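Local coordinates for ATP-dependent DNA helicase PIF1 (Candida albicans, PDB 7OTJ), which unwinds DNA in the 5'-3' direction at the expense of ATP, and probably resolves G-quadruplexes and forked RNA-DNA hybrids to safeguard nuclear and mitochondrial genomes, at residues Cys219-Pro224 with Val484-Leu489; Val259-Val264 with Ile440-Ile445; Thr266-Glu271 with Thr434-Arg439; Leu287-Gly292 with Leu444-Ser449; Ile314-Arg319 with Lys402-Lys407. All coordinates share one frame; numbering follows the deposited sequence.

Contact 1. Residues Cys219-Pro224 with Val484-Leu489; sequences CRLSRP and VSRAGL. With PO4 (phosphate ion), chain Q.
Arg223 reaches across to a main-chain oxygen rather than to an acid: its NH2 donates to Arg486 O at 2.8 Å with an N-H...O angle of 169°, in the plane of both the guanidinium and the carbonyl. The chain gets there by bending at chi2 and chi3. Arg486 O also accepts Leu489 N, so one oxygen closes the turn at Arg486-Leu489 and ties it to the other loop. Beside this polar bridge Leu221 packs on the other segment, its CD1 lying 3.7 Å from Leu489 CD2 and 3.8 Å from Arg486 CG, each side chain crossing it at about a right angle. Both segments border the parallel sheet of the second RecA-like domain: Cys219-Pro224 leads from helix 212-219 toward strand 234-237, and Val484-Leu489 runs into edge strand 489-492, within a region predicted to bind DNA. The guanidinium of Arg486 is shared: NE forms a salt bridge with Asp195, while NH2 donates to O1 of a phosphate ion at 2.8 Å, and phosphate O2 lies over one face of the group. That phosphate probably came from the crystallisation liquor.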
# COMPACT_ATOMS: atom_id res chain seq x y z
N CYS A 219 5.03 -23.28 13.88
CA CYS A 219 4.10 -23.54 14.97
C CYS A 219 4.73 -23.22 16.31
O CYS A 219 4.03 -22.77 17.23
CB CYS A 219 3.63 -25.00 14.92
SG CYS A 219 2.51 -25.36 13.54
N ARG A 220 6.05 -23.34 16.42
CA ARG A 220 6.72 -23.01 17.67
C ARG A 220 6.64 -21.52 17.98
O ARG A 220 6.81 -21.13 19.14
CB ARG A 220 8.19 -23.45 17.62
CG ARG A 220 8.39 -24.96 17.49
CD ARG A 220 9.65 -25.42 18.22
NE ARG A 220 10.83 -25.39 17.37
CZ ARG A 220 11.57 -26.46 17.09
NH1 ARG A 220 11.32 -27.64 17.62
NH2 ARG A 220 12.60 -26.32 16.26
N LEU A 221 6.35 -20.69 16.98
CA LEU A 221 6.22 -19.25 17.15
C LEU A 221 4.86 -18.83 17.70
O LEU A 221 4.62 -17.63 17.87
CB LEU A 221 6.49 -18.54 15.83
CG LEU A 221 7.89 -18.77 15.27
CD1 LEU A 221 8.09 -18.01 13.97
CD2 LEU A 221 8.96 -18.40 16.30
N SER A 222 3.95 -19.77 17.95
CA SER A 222 2.68 -19.47 18.61
C SER A 222 2.86 -18.87 20.01
O SER A 222 1.88 -18.35 20.56
CB SER A 222 1.81 -20.72 18.71
OG SER A 222 2.45 -21.72 19.48
N ARG A 223 4.05 -18.95 20.60
CA ARG A 223 4.26 -18.40 21.93
C ARG A 223 3.94 -16.91 21.93
O ARG A 223 4.23 -16.20 20.96
CB ARG A 223 5.69 -18.62 22.40
CG ARG A 223 6.74 -18.50 21.31
CD ARG A 223 7.73 -17.39 21.60
NE ARG A 223 7.61 -16.30 20.64
CZ ARG A 223 8.37 -16.15 19.57
NH1 ARG A 223 9.34 -17.01 19.28
NH2 ARG A 223 8.18 -15.11 18.77
N PRO A 224 3.29 -16.41 22.98
CA PRO A 224 3.03 -14.96 23.09
C PRO A 224 4.30 -14.14 23.03
O PRO A 224 5.36 -14.53 23.53
CB PRO A 224 2.33 -14.83 24.45
CG PRO A 224 2.66 -16.08 25.19
CD PRO A 224 2.79 -17.15 24.15
N VAL A 484 10.80 -8.82 10.94
CA VAL A 484 12.26 -8.70 10.97
C VAL A 484 12.89 -9.98 11.52
O VAL A 484 13.86 -10.50 10.97
CB VAL A 484 12.66 -7.46 11.78
CG1 VAL A 484 14.17 -7.44 12.05
CG2 VAL A 484 12.23 -6.20 11.05
N SER A 485 12.34 -10.51 12.61
CA SER A 485 12.94 -11.66 13.27
C SER A 485 11.85 -12.55 13.85
O SER A 485 10.72 -12.12 14.08
CB SER A 485 13.89 -11.24 14.39
OG SER A 485 13.16 -10.64 15.44
N ARG A 486 12.21 -13.81 14.09
CA ARG A 486 11.27 -14.72 14.73
C ARG A 486 10.98 -14.30 16.17
O ARG A 486 9.86 -14.51 16.65
CB ARG A 486 11.80 -16.15 14.71
CG ARG A 486 11.69 -16.81 13.35
CD ARG A 486 12.20 -18.23 13.41
NE ARG A 486 13.65 -18.28 13.52
CZ ARG A 486 14.36 -19.39 13.65
NH1 ARG A 486 13.78 -20.57 13.79
NH2 ARG A 486 15.69 -19.32 13.61
N ALA A 487 11.95 -13.68 16.85
CA ALA A 487 11.71 -13.26 18.23
C ALA A 487 10.64 -12.18 18.31
O ALA A 487 10.02 -12.01 19.37
CB ALA A 487 13.00 -12.76 18.87
N GLY A 488 10.43 -11.42 17.24
CA GLY A 488 9.35 -10.45 17.27
C GLY A 488 8.16 -10.87 16.43
O GLY A 488 7.37 -10.02 16.01
N LEU A 489 7.99 -12.17 16.23
CA LEU A 489 6.89 -12.70 15.42
C LEU A 489 6.16 -13.78 16.19
O LEU A 489 6.78 -14.72 16.70
CB LEU A 489 7.42 -13.28 14.10
CG LEU A 489 6.46 -14.19 13.33
CD1 LEU A 489 5.29 -13.41 12.77
CD2 LEU A 489 7.21 -14.91 12.22
P PO4 Q . 17.30 -21.31 16.34
O1 PO4 Q . 17.41 -21.17 14.84
O2 PO4 Q . 16.11 -20.54 16.87
O3 PO4 Q . 18.57 -20.82 17.00
O4 PO4 Q . 17.11 -22.77 16.69

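Contact 2. Residues Val259-Val264 with Ile440-Ile445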
# COMPACT_ATOMS: atom_id res chain seq x y z
N VAL A 259 -14.67 8.16 22.85
CA VAL A 259 -15.15 9.31 22.10
C VAL A 259 -15.54 8.86 20.70
O VAL A 259 -14.80 8.13 20.04
CB VAL A 259 -14.06 10.41 22.05
CG1 VAL A 259 -14.55 11.61 21.25
CG2 VAL A 259 -13.63 10.81 23.45
N VAL A 260 -16.70 9.33 20.24
CA VAL A 260 -17.27 8.91 18.97
C VAL A 260 -17.35 10.13 18.06
O VAL A 260 -18.02 11.11 18.39
CB VAL A 260 -18.66 8.27 19.13
CG1 VAL A 260 -19.24 7.91 17.77
CG2 VAL A 260 -18.58 7.05 20.04
N TYR A 261 -16.66 10.06 16.93
CA TYR A 261 -16.64 11.13 15.95
C TYR A 261 -17.40 10.65 14.72
O TYR A 261 -16.89 9.82 13.96
CB TYR A 261 -15.21 11.52 15.57
CG TYR A 261 -14.45 12.28 16.62
CD1 TYR A 261 -14.80 13.58 16.94
CD2 TYR A 261 -13.36 11.71 17.27
CE1 TYR A 261 -14.10 14.29 17.89
CE2 TYR A 261 -12.65 12.42 18.22
CZ TYR A 261 -13.02 13.71 18.53
OH TYR A 261 -12.33 14.42 19.47
N ASN A 262 -18.59 11.19 14.51
CA ASN A 262 -19.37 10.89 13.32
C ASN A 262 -18.94 11.81 12.19
O ASN A 262 -18.68 13.00 12.40
CB ASN A 262 -20.86 11.03 13.59
CG ASN A 262 -21.37 9.99 14.58
OD1 ASN A 262 -21.00 8.82 14.51
ND2 ASN A 262 -22.23 10.42 15.50
N SER A 263 -18.88 11.25 10.98
CA SER A 263 -18.51 12.03 9.81
C SER A 263 -19.71 12.81 9.30
O SER A 263 -20.86 12.37 9.39
CB SER A 263 -17.98 11.12 8.70
OG SER A 263 -19.02 10.29 8.20
N VAL A 264 -19.43 13.97 8.72
CA VAL A 264 -20.44 14.78 8.05
C VAL A 264 -20.39 14.42 6.57
O VAL A 264 -19.41 14.71 5.88
CB VAL A 264 -20.21 16.28 8.26
CG1 VAL A 264 -21.30 17.08 7.56
CG2 VAL A 264 -20.16 16.60 9.75
N ILE A 440 -16.44 14.73 5.65
CA ILE A 440 -15.55 15.45 6.54
C ILE A 440 -15.35 14.59 7.77
O ILE A 440 -16.31 14.19 8.43
CB ILE A 440 -16.11 16.84 6.91
CG1 ILE A 440 -16.29 17.68 5.64
CG2 ILE A 440 -15.20 17.54 7.90
CD1 ILE A 440 -16.89 19.05 5.88
N GLN A 441 -14.09 14.28 8.06
CA GLN A 441 -13.72 13.41 9.17
C GLN A 441 -12.27 13.69 9.52
O GLN A 441 -11.50 14.19 8.70
CB GLN A 441 -13.92 11.93 8.80
CG GLN A 441 -13.57 10.93 9.90
CD GLN A 441 -14.51 11.01 11.09
OE1 GLN A 441 -14.37 11.88 11.95
NE2 GLN A 441 -15.47 10.10 11.14
N PHE A 442 -11.91 13.38 10.76
CA PHE A 442 -10.51 13.41 11.13
C PHE A 442 -9.75 12.34 10.35
O PHE A 442 -10.26 11.23 10.17
CB PHE A 442 -10.34 13.19 12.63
CG PHE A 442 -11.00 14.24 13.46
CD1 PHE A 442 -10.31 15.39 13.82
CD2 PHE A 442 -12.31 14.10 13.87
CE1 PHE A 442 -10.91 16.37 14.58
CE2 PHE A 442 -12.92 15.08 14.63
CZ PHE A 442 -12.22 16.21 14.99
N PRO A 443 -8.55 12.64 9.86
CA PRO A 443 -7.81 11.67 9.03
C PRO A 443 -7.13 10.59 9.87
O PRO A 443 -5.90 10.44 9.86
CB PRO A 443 -6.81 12.57 8.30
CG PRO A 443 -6.54 13.66 9.28
CD PRO A 443 -7.85 13.93 9.96
N LEU A 444 -7.93 9.79 10.58
CA LEU A 444 -7.39 8.78 11.47
C LEU A 444 -8.23 7.51 11.39
O LEU A 444 -9.44 7.57 11.19
CB LEU A 444 -7.36 9.27 12.93
CG LEU A 444 -6.53 10.51 13.26
CD1 LEU A 444 -6.79 10.96 14.69
CD2 LEU A 444 -5.05 10.25 13.04
N ILE A 445 -7.55 6.37 11.51
CA ILE A 445 -8.18 5.07 11.67
C ILE A 445 -7.46 4.35 12.80
O ILE A 445 -6.25 4.53 12.99
CB ILE A 445 -8.15 4.22 10.38
CG1 ILE A 445 -6.72 4.06 9.89
CG2 ILE A 445 -9.04 4.85 9.30
CD1 ILE A 445 -6.60 3.10 8.74
O HOH W 1 -16.33 13.99 12.20
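Gln441 faces Tyr261 and Ser263 across the gap where two antiparallel strands begin to part, and its side chain fills the role that main-chain bonds play further along. CB starts beside Ser263, 4.1 Å from Ser263 CB. CG stands opposite the backbone N (chi1 180°), and a bend at chi2 then turns the amide toward strand 259-267. CD comes within 3.9 Å of Tyr261 O. At the tip the two atoms divide the work. NE2 donates to Tyr261 O at 3.2 Å, from above the carbonyl plane rather than on a lone pair, and it also bonds to Pro284 O. OE1 accepts Phe442 N at 3.1 Å, the donor approaching side-on to the C=O (99°) and in its plane, and takes a hydrogen from a water that also donates to Asn262 O. Next to this amide, the Phe442 ring points its edge at one face of Tyr261 in an edge-to-face pair, centroids 4.5 Å apart and planes at 56°; Val259 CG1 lies over the opposite face, offset toward the rim. Regular pairing resumes at Val264 and Ile440, which exchange Val264 N to Ile440 O (3.1 Å) and Ile440 N to Val264 O (3.0 Å). With both amide atoms engaged, the buried Gln441 side chain is held in one rotation, and it supplies polar partners to main-chain groups where the strand is interrupted before the inverse gamma turn at Pro443.

Contact 3. Residues Thr266-Glu271 with Thr434-Arg439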
# COMPACT_ATOMS: atom_id res chain seq x y z
N THR A 266 -22.10 14.69 2.87
CA THR A 266 -22.98 15.44 1.98
C THR A 266 -22.69 15.05 0.54
O THR A 266 -21.69 14.38 0.24
CB THR A 266 -22.81 16.95 2.17
OG1 THR A 266 -21.43 17.31 2.02
CG2 THR A 266 -23.28 17.37 3.55
N GLY A 267 -23.56 15.48 -0.37
CA GLY A 267 -23.34 15.24 -1.78
C GLY A 267 -24.55 15.45 -2.66
O GLY A 267 -25.70 15.35 -2.20
N ILE A 268 -24.31 15.75 -3.94
CA ILE A 268 -25.38 16.01 -4.90
C ILE A 268 -25.67 14.79 -5.77
O ILE A 268 -26.46 14.88 -6.71
CB ILE A 268 -25.05 17.23 -5.77
CG1 ILE A 268 -23.77 16.99 -6.58
CG2 ILE A 268 -24.94 18.49 -4.91
CD1 ILE A 268 -23.36 18.16 -7.44
N LEU A 269 -25.06 13.65 -5.47
CA LEU A 269 -25.41 12.44 -6.19
C LEU A 269 -26.68 11.83 -5.61
O LEU A 269 -26.94 11.94 -4.41
CB LEU A 269 -24.28 11.42 -6.11
CG LEU A 269 -22.99 11.62 -6.90
CD1 LEU A 269 -22.14 10.37 -6.71
CD2 LEU A 269 -23.25 11.92 -8.38
N PRO A 270 -27.50 11.19 -6.45
CA PRO A 270 -28.68 10.49 -5.94
C PRO A 270 -28.29 9.21 -5.21
O PRO A 270 -27.14 8.77 -5.23
CB PRO A 270 -29.48 10.20 -7.21
CG PRO A 270 -28.45 10.09 -8.28
CD PRO A 270 -27.36 11.07 -7.91
N GLU A 271 -29.28 8.62 -4.53
CA GLU A 271 -29.06 7.31 -3.94
C GLU A 271 -29.42 6.22 -4.94
O GLU A 271 -30.24 6.43 -5.85
CB GLU A 271 -29.90 7.15 -2.67
CG GLU A 271 -29.55 8.09 -1.52
CD GLU A 271 -28.24 7.74 -0.83
OE1 GLU A 271 -27.57 6.77 -1.23
OE2 GLU A 271 -27.88 8.45 0.14
N THR A 434 -16.64 20.28 -9.64
CA THR A 434 -17.89 20.21 -8.89
C THR A 434 -17.86 18.97 -8.00
O THR A 434 -17.81 17.85 -8.50
CB THR A 434 -19.08 20.18 -9.84
OG1 THR A 434 -19.10 21.38 -10.62
CG2 THR A 434 -20.38 20.06 -9.07
N VAL A 435 -17.91 19.18 -6.69
CA VAL A 435 -17.83 18.05 -5.76
C VAL A 435 -19.16 17.31 -5.79
O VAL A 435 -20.23 17.91 -5.60
CB VAL A 435 -17.48 18.53 -4.35
CG1 VAL A 435 -18.22 19.81 -4.02
CG2 VAL A 435 -17.80 17.46 -3.33
N LEU A 436 -19.11 16.01 -6.06
CA LEU A 436 -20.32 15.20 -6.13
C LEU A 436 -20.65 14.53 -4.81
O LEU A 436 -21.83 14.39 -4.47
CB LEU A 436 -20.16 14.14 -7.23
CG LEU A 436 -19.81 14.65 -8.64
CD1 LEU A 436 -19.63 13.50 -9.62
CD2 LEU A 436 -20.85 15.62 -9.17
N VAL A 437 -19.63 14.17 -4.03
CA VAL A 437 -19.80 13.58 -2.71
C VAL A 437 -18.72 14.16 -1.81
O VAL A 437 -17.58 14.35 -2.24
CB VAL A 437 -19.71 12.04 -2.75
CG1 VAL A 437 -19.73 11.48 -1.35
CG2 VAL A 437 -20.85 11.45 -3.55
N SER A 438 -19.09 14.49 -0.57
CA SER A 438 -18.15 15.03 0.41
C SER A 438 -18.27 14.30 1.74
O SER A 438 -19.38 14.05 2.22
CB SER A 438 -18.40 16.53 0.62
OG SER A 438 -17.49 17.07 1.56
N ARG A 439 -17.13 13.99 2.34
CA ARG A 439 -17.08 13.45 3.70
C ARG A 439 -16.04 14.21 4.49
O ARG A 439 -14.88 14.31 4.07
CB ARG A 439 -16.76 11.95 3.73
CG ARG A 439 -16.37 11.48 5.14
CD ARG A 439 -16.27 9.97 5.26
NE ARG A 439 -17.58 9.34 5.19
CZ ARG A 439 -17.77 8.03 5.07
NH1 ARG A 439 -16.76 7.18 5.04
NH2 ARG A 439 -19.02 7.57 4.97
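The flat peptide carbonyl of Leu436 receives Ile268 N at 2.9 Å, from a position tilted 29° out of its plane, and Gly267 CA lies against the same oxygen, 3.2 Å from Leu436 O. One step back along the first strand, Gly267 and Val437 make an antiparallel non-hydrogen-bonded pair. Their CA atoms are 4.0 Å apart, a close approach made at a glycine, whose backbone angles suit that residue. Before them Thr266 and Ser438 form a hydrogen-bonded pair, with Thr266 N to Ser438 O at 2.9 Å and Ser438 N to Thr266 O at 2.7 Å. Where the first strand turns away, side chains take over. Leu269 lays CD1 against Val437 CG2 (3.6 Å), the two crossing at about a right angle, and its CG rests on Leu436 CB at 3.8 Å. Ile268 CD1 meets Leu436 CD2 at 4.0 Å. On the other pairing of this strand, with strand 424-429, Leu436 and Val437 both face Thr428, a classic beta bulge at the corner in strand 435-446. Val437 is backed by helix 273-279, and Ser438 OG bonds to Gln425. Leu436 O takes one good bond, from Ile268 N, and a weak one from Leu269 N; backbone bonding ends there, and apolar contacts of Ile268 and Leu269 carry the contact on beyond it.

Contact 4. Residues Leu287-Gly292 with Leu444-Ser449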
# COMPACT_ATOMS: atom_id res chain seq x y z
N LEU A 287 -15.64 7.18 13.66
CA LEU A 287 -14.28 7.09 14.18
C LEU A 287 -14.35 7.03 15.70
O LEU A 287 -14.66 8.04 16.35
CB LEU A 287 -13.43 8.28 13.72
CG LEU A 287 -11.99 8.37 14.25
CD1 LEU A 287 -11.20 7.13 13.88
CD2 LEU A 287 -11.30 9.61 13.72
N ASN A 288 -14.09 5.85 16.27
CA ASN A 288 -14.13 5.65 17.72
C ASN A 288 -12.71 5.72 18.28
O ASN A 288 -11.83 4.97 17.84
CB ASN A 288 -14.77 4.31 18.07
CG ASN A 288 -16.21 4.22 17.60
OD1 ASN A 288 -17.11 4.83 18.18
ND2 ASN A 288 -16.44 3.43 16.55
N LEU A 289 -12.50 6.60 19.26
CA LEU A 289 -11.17 6.82 19.81
C LEU A 289 -11.24 6.87 21.33
O LEU A 289 -12.11 7.54 21.90
CB LEU A 289 -10.56 8.13 19.28
CG LEU A 289 -10.26 8.21 17.78
CD1 LEU A 289 -9.67 9.57 17.44
CD2 LEU A 289 -9.33 7.10 17.35
N LYS A 290 -10.33 6.16 21.99
CA LYS A 290 -10.07 6.34 23.41
C LYS A 290 -8.70 6.96 23.60
O LYS A 290 -7.98 7.26 22.64
CB LYS A 290 -10.16 5.00 24.16
CG LYS A 290 -11.56 4.47 24.34
CD LYS A 290 -11.57 3.11 25.00
CE LYS A 290 -12.98 2.57 25.15
NZ LYS A 290 -13.01 1.20 25.72
N VAL A 291 -8.31 7.14 24.86
CA VAL A 291 -6.97 7.62 25.16
C VAL A 291 -6.00 6.45 25.05
O VAL A 291 -6.21 5.39 25.65
CB VAL A 291 -6.92 8.27 26.55
CG1 VAL A 291 -5.53 8.80 26.82
CG2 VAL A 291 -7.96 9.38 26.63
N GLY A 292 -4.94 6.64 24.26
CA GLY A 292 -3.95 5.60 24.03
C GLY A 292 -4.25 4.67 22.88
O GLY A 292 -3.45 3.76 22.61
N LEU A 444 -7.93 9.79 10.58
CA LEU A 444 -7.39 8.78 11.47
C LEU A 444 -8.23 7.51 11.39
O LEU A 444 -9.44 7.57 11.19
CB LEU A 444 -7.36 9.27 12.93
CG LEU A 444 -6.53 10.51 13.26
CD1 LEU A 444 -6.79 10.96 14.69
CD2 LEU A 444 -5.05 10.25 13.04
N ILE A 445 -7.55 6.37 11.51
CA ILE A 445 -8.18 5.07 11.67
C ILE A 445 -7.46 4.35 12.80
O ILE A 445 -6.25 4.53 12.99
CB ILE A 445 -8.15 4.22 10.38
CG1 ILE A 445 -6.72 4.06 9.89
CG2 ILE A 445 -9.04 4.85 9.30
CD1 ILE A 445 -6.60 3.10 8.74
N LEU A 446 -8.20 3.56 13.57
CA LEU A 446 -7.58 2.75 14.62
C LEU A 446 -6.61 1.78 13.96
O LEU A 446 -7.04 0.90 13.21
CB LEU A 446 -8.62 1.98 15.44
CG LEU A 446 -9.57 2.75 16.36
CD1 LEU A 446 -10.63 1.82 16.92
CD2 LEU A 446 -8.80 3.42 17.48
N ALA A 447 -5.30 1.95 14.19
CA ALA A 447 -4.36 1.23 13.36
C ALA A 447 -4.17 -0.21 13.83
O ALA A 447 -4.56 -1.14 13.14
CB ALA A 447 -3.02 1.96 13.33
N TRP A 448 -3.66 -0.40 15.05
CA TRP A 448 -3.62 -1.70 15.73
C TRP A 448 -3.46 -2.91 14.80
O TRP A 448 -2.43 -3.58 14.80
CB TRP A 448 -4.87 -1.86 16.60
CG TRP A 448 -4.66 -1.50 18.04
CD1 TRP A 448 -3.56 -1.77 18.80
CD2 TRP A 448 -5.56 -0.78 18.88
NE1 TRP A 448 -3.73 -1.28 20.07
CE2 TRP A 448 -4.95 -0.67 20.15
CE3 TRP A 448 -6.83 -0.23 18.70
CZ2 TRP A 448 -5.56 -0.02 21.22
CZ3 TRP A 448 -7.44 0.41 19.76
CH2 TRP A 448 -6.81 0.51 21.00
N SER A 449 -4.49 -3.17 13.99
CA SER A 449 -4.56 -4.33 13.11
C SER A 449 -4.51 -3.89 11.64
O SER A 449 -4.75 -2.73 11.30
CB SER A 449 -5.84 -5.13 13.39
OG SER A 449 -5.95 -6.25 12.54
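Leu287 opens the contact by sending its fork toward the main chain of Leu444. With CG opposite the backbone N (chi1 177°), both methyls turn to the other strand: CD1 lies against Leu444 O, and CD2 is 4.0 Å from Leu444 CB. The next residue, Asn288, contributes its carbonyl. Asn288 O touches the end of Leu446, with CD2 at 3.4 Å and CG and CD1 scarcely farther, a purely van der Waals contact of an oxygen against a branched tip. Leu289 then returns to apolar packing. Its CD2 meets Leu446 CD2 at 3.7 Å as the two side chains slide past each other in opposite directions, while its CD1 stands 4.2 Å from Leu444 CD1. At Lys290 the side chain leads off in another direction, and NZ bonds to Leu251 O and Ile254 O near the end of helix 240-253. The leucines pack side by side across backbones that are not hydrogen-bonded to each other: the axes of strands 287-289 and 444-446 approach to 7.3 Å and cross at 65°. Strand 286-289 pairs with 259-267, which in turn pairs with 435-446; near Ile445 the latter pairs with 294-297. The leucines meet between these strands, Leu289 also touching Val295 and Phe316, and Leu251 of helix 240-253 touches Asn288.

Contact 5. Residues Ile314-Arg319 with Lys402-Lys407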
# COMPACT_ATOMS: atom_id res chain seq x y z
N ILE A 314 -3.31 11.04 22.89
CA ILE A 314 -3.02 11.32 24.28
C ILE A 314 -4.19 12.03 24.97
O ILE A 314 -4.46 11.77 26.15
CB ILE A 314 -1.73 12.16 24.40
CG1 ILE A 314 -0.69 11.67 23.39
CG2 ILE A 314 -1.19 12.08 25.82
CD1 ILE A 314 0.52 12.57 23.30
N ASP A 315 -4.88 12.93 24.28
CA ASP A 315 -5.96 13.70 24.90
C ASP A 315 -6.99 14.09 23.85
O ASP A 315 -6.77 13.94 22.65
CB ASP A 315 -5.40 14.94 25.62
CG ASP A 315 -6.30 15.43 26.75
OD1 ASP A 315 -7.30 14.75 27.05
OD2 ASP A 315 -5.99 16.49 27.33
N PHE A 316 -8.14 14.59 24.33
CA PHE A 316 -9.18 15.19 23.47
C PHE A 316 -9.69 16.46 24.15
O PHE A 316 -10.62 16.39 24.96
CB PHE A 316 -10.35 14.25 23.22
CG PHE A 316 -9.98 12.87 22.77
CD1 PHE A 316 -9.78 11.86 23.69
CD2 PHE A 316 -9.90 12.57 21.42
CE1 PHE A 316 -9.46 10.59 23.28
CE2 PHE A 316 -9.58 11.30 21.00
CZ PHE A 316 -9.37 10.31 21.93
N VAL A 317 -9.09 17.60 23.83
CA VAL A 317 -9.80 18.87 23.96
C VAL A 317 -9.11 19.90 23.09
O VAL A 317 -7.88 19.93 23.00
CB VAL A 317 -9.89 19.33 25.45
CG1 VAL A 317 -8.50 19.51 26.07
CG2 VAL A 317 -10.71 20.61 25.57
N ASP A 318 -9.91 20.71 22.39
CA ASP A 318 -9.44 22.01 21.90
C ASP A 318 -10.65 22.92 21.72
O ASP A 318 -11.38 22.77 20.74
CB ASP A 318 -8.66 21.87 20.60
CG ASP A 318 -8.30 23.22 20.00
OD1 ASP A 318 -7.55 23.98 20.65
OD2 ASP A 318 -8.77 23.52 18.88
N ARG A 319 -10.87 23.84 22.65
CA ARG A 319 -11.72 24.97 22.28
C ARG A 319 -10.89 26.12 21.73
O ARG A 319 -10.96 27.25 22.21
CB ARG A 319 -12.55 25.42 23.48
CG ARG A 319 -13.57 24.41 23.97
CD ARG A 319 -14.34 24.99 25.15
NE ARG A 319 -15.31 24.05 25.71
CZ ARG A 319 -16.07 24.30 26.77
NH1 ARG A 319 -16.00 25.45 27.41
NH2 ARG A 319 -16.92 23.37 27.19
N LYS A 402 -14.20 18.99 19.90
CA LYS A 402 -12.94 18.49 20.46
C LYS A 402 -12.07 17.82 19.41
O LYS A 402 -12.55 16.95 18.67
CB LYS A 402 -13.20 17.50 21.60
CG LYS A 402 -13.51 18.15 22.94
CD LYS A 402 -13.99 17.11 23.93
CE LYS A 402 -14.17 17.69 25.32
NZ LYS A 402 -12.87 18.01 25.98
N TYR A 403 -10.75 18.21 19.35
CA TYR A 403 -9.88 17.51 18.42
C TYR A 403 -8.99 16.50 19.15
O TYR A 403 -8.59 16.72 20.29
CB TYR A 403 -9.00 18.50 17.65
CG TYR A 403 -9.76 19.38 16.68
CD1 TYR A 403 -11.12 19.21 16.46
CD2 TYR A 403 -9.11 20.39 15.99
CE1 TYR A 403 -11.81 20.02 15.58
CE2 TYR A 403 -9.78 21.20 15.11
CZ TYR A 403 -11.13 21.02 14.90
OH TYR A 403 -11.79 21.83 14.02
N PRO A 404 -8.67 15.38 18.50
CA PRO A 404 -7.71 14.44 19.08
C PRO A 404 -6.30 15.02 19.14
O PRO A 404 -5.85 15.70 18.22
CB PRO A 404 -7.77 13.23 18.13
CG PRO A 404 -9.07 13.36 17.43
CD PRO A 404 -9.30 14.83 17.29
N LEU A 405 -5.60 14.72 20.23
CA LEU A 405 -4.19 15.04 20.38
C LEU A 405 -3.40 13.75 20.16
O LEU A 405 -3.52 12.80 20.94
CB LEU A 405 -3.91 15.62 21.76
CG LEU A 405 -2.47 16.07 22.01
CD1 LEU A 405 -2.08 17.14 21.01
CD2 LEU A 405 -2.32 16.58 23.43
N VAL A 406 -2.60 13.72 19.10
CA VAL A 406 -1.96 12.49 18.64
C VAL A 406 -0.46 12.70 18.51
O VAL A 406 -0.02 13.70 17.93
CB VAL A 406 -2.56 12.00 17.31
CG1 VAL A 406 -1.94 10.68 16.91
CG2 VAL A 406 -4.07 11.88 17.41
N LYS A 407 0.31 11.76 19.05
CA LYS A 407 1.77 11.76 18.96
C LYS A 407 2.19 10.75 17.89
O LYS A 407 1.92 9.55 18.04
CB LYS A 407 2.39 11.41 20.31
CG LYS A 407 3.89 11.22 20.28
CD LYS A 407 4.39 10.42 21.48
CE LYS A 407 3.87 8.99 21.44
NZ LYS A 407 4.27 8.25 20.20
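Phe316 and Pro404 lie on one side of the paired strands, the two side chains running obliquely to each other. Phe316 CD2 comes 3.7 Å from Pro404 CA, and Phe316 CE2 comes 3.9 Å from Pro404 CB. The opposite side carries Leu405 over Asp315. Here Leu405 CB sits above Asp315 O and its CD2 reaches 4.1 Å from Asp315 CB, while the carboxylate turns back to take a weak bond from Phe316 N. At one end, Ile314 slants across Lys407, with Ile314 CD1 against Lys407 CB at 3.7 Å; the ammonium of Lys407 leads away to a cation-pi contact with Phe416. At the other end Lys402 runs alongside the main chain of Phe316. Its chain is extended until a turn at chi4 (-71°) brings NZ beside CB of Val317 and into a 3.0 Å hydrogen bond with Phe316 O, a side-chain ammonium rather than a main-chain amide serving this carbonyl where the regular main-chain bonding ends. Two main-chain bonds link the strands, Ile314 N to Leu405 O at 2.6 Å and Leu405 N to Asp315 O at 2.8 Å, in an otherwise loosely paired ladder. Tyr261 of strand 259-267 packs against Phe316 and Pro404, and its OH bonds to Lys402 O. Strand directions 163° apart, with Phe316, Tyr403 and Pro404 buried, fit a curled antiparallel sheet, consistent with the SH3-like 2B domain of Pif1 helicases.

Four of the five contacts belong to one antiparallel sheet, and contact 1 stands apart in the second RecA-like domain. Along the chain, contact 1 encloses all the others, so the sheet, probably the 2B domain, is an insertion between parts of that domain; the centre of contact 1 lies about 35 Å from that of contact 2 and about 47 Å from that of contact 3. Contacts 2 and 3 follow the same strand pair, 259-267 with 435-446, with centres about 18 Å apart. Contact 4 shares Leu444 and Ile445 with contact 2, centres about 10 Å apart, and alternates with contact 3 along the chain. Contact 5, the innermost in sequence, touches contacts 2 and 4, joining strand pairings of the sheet through side-chain contacts.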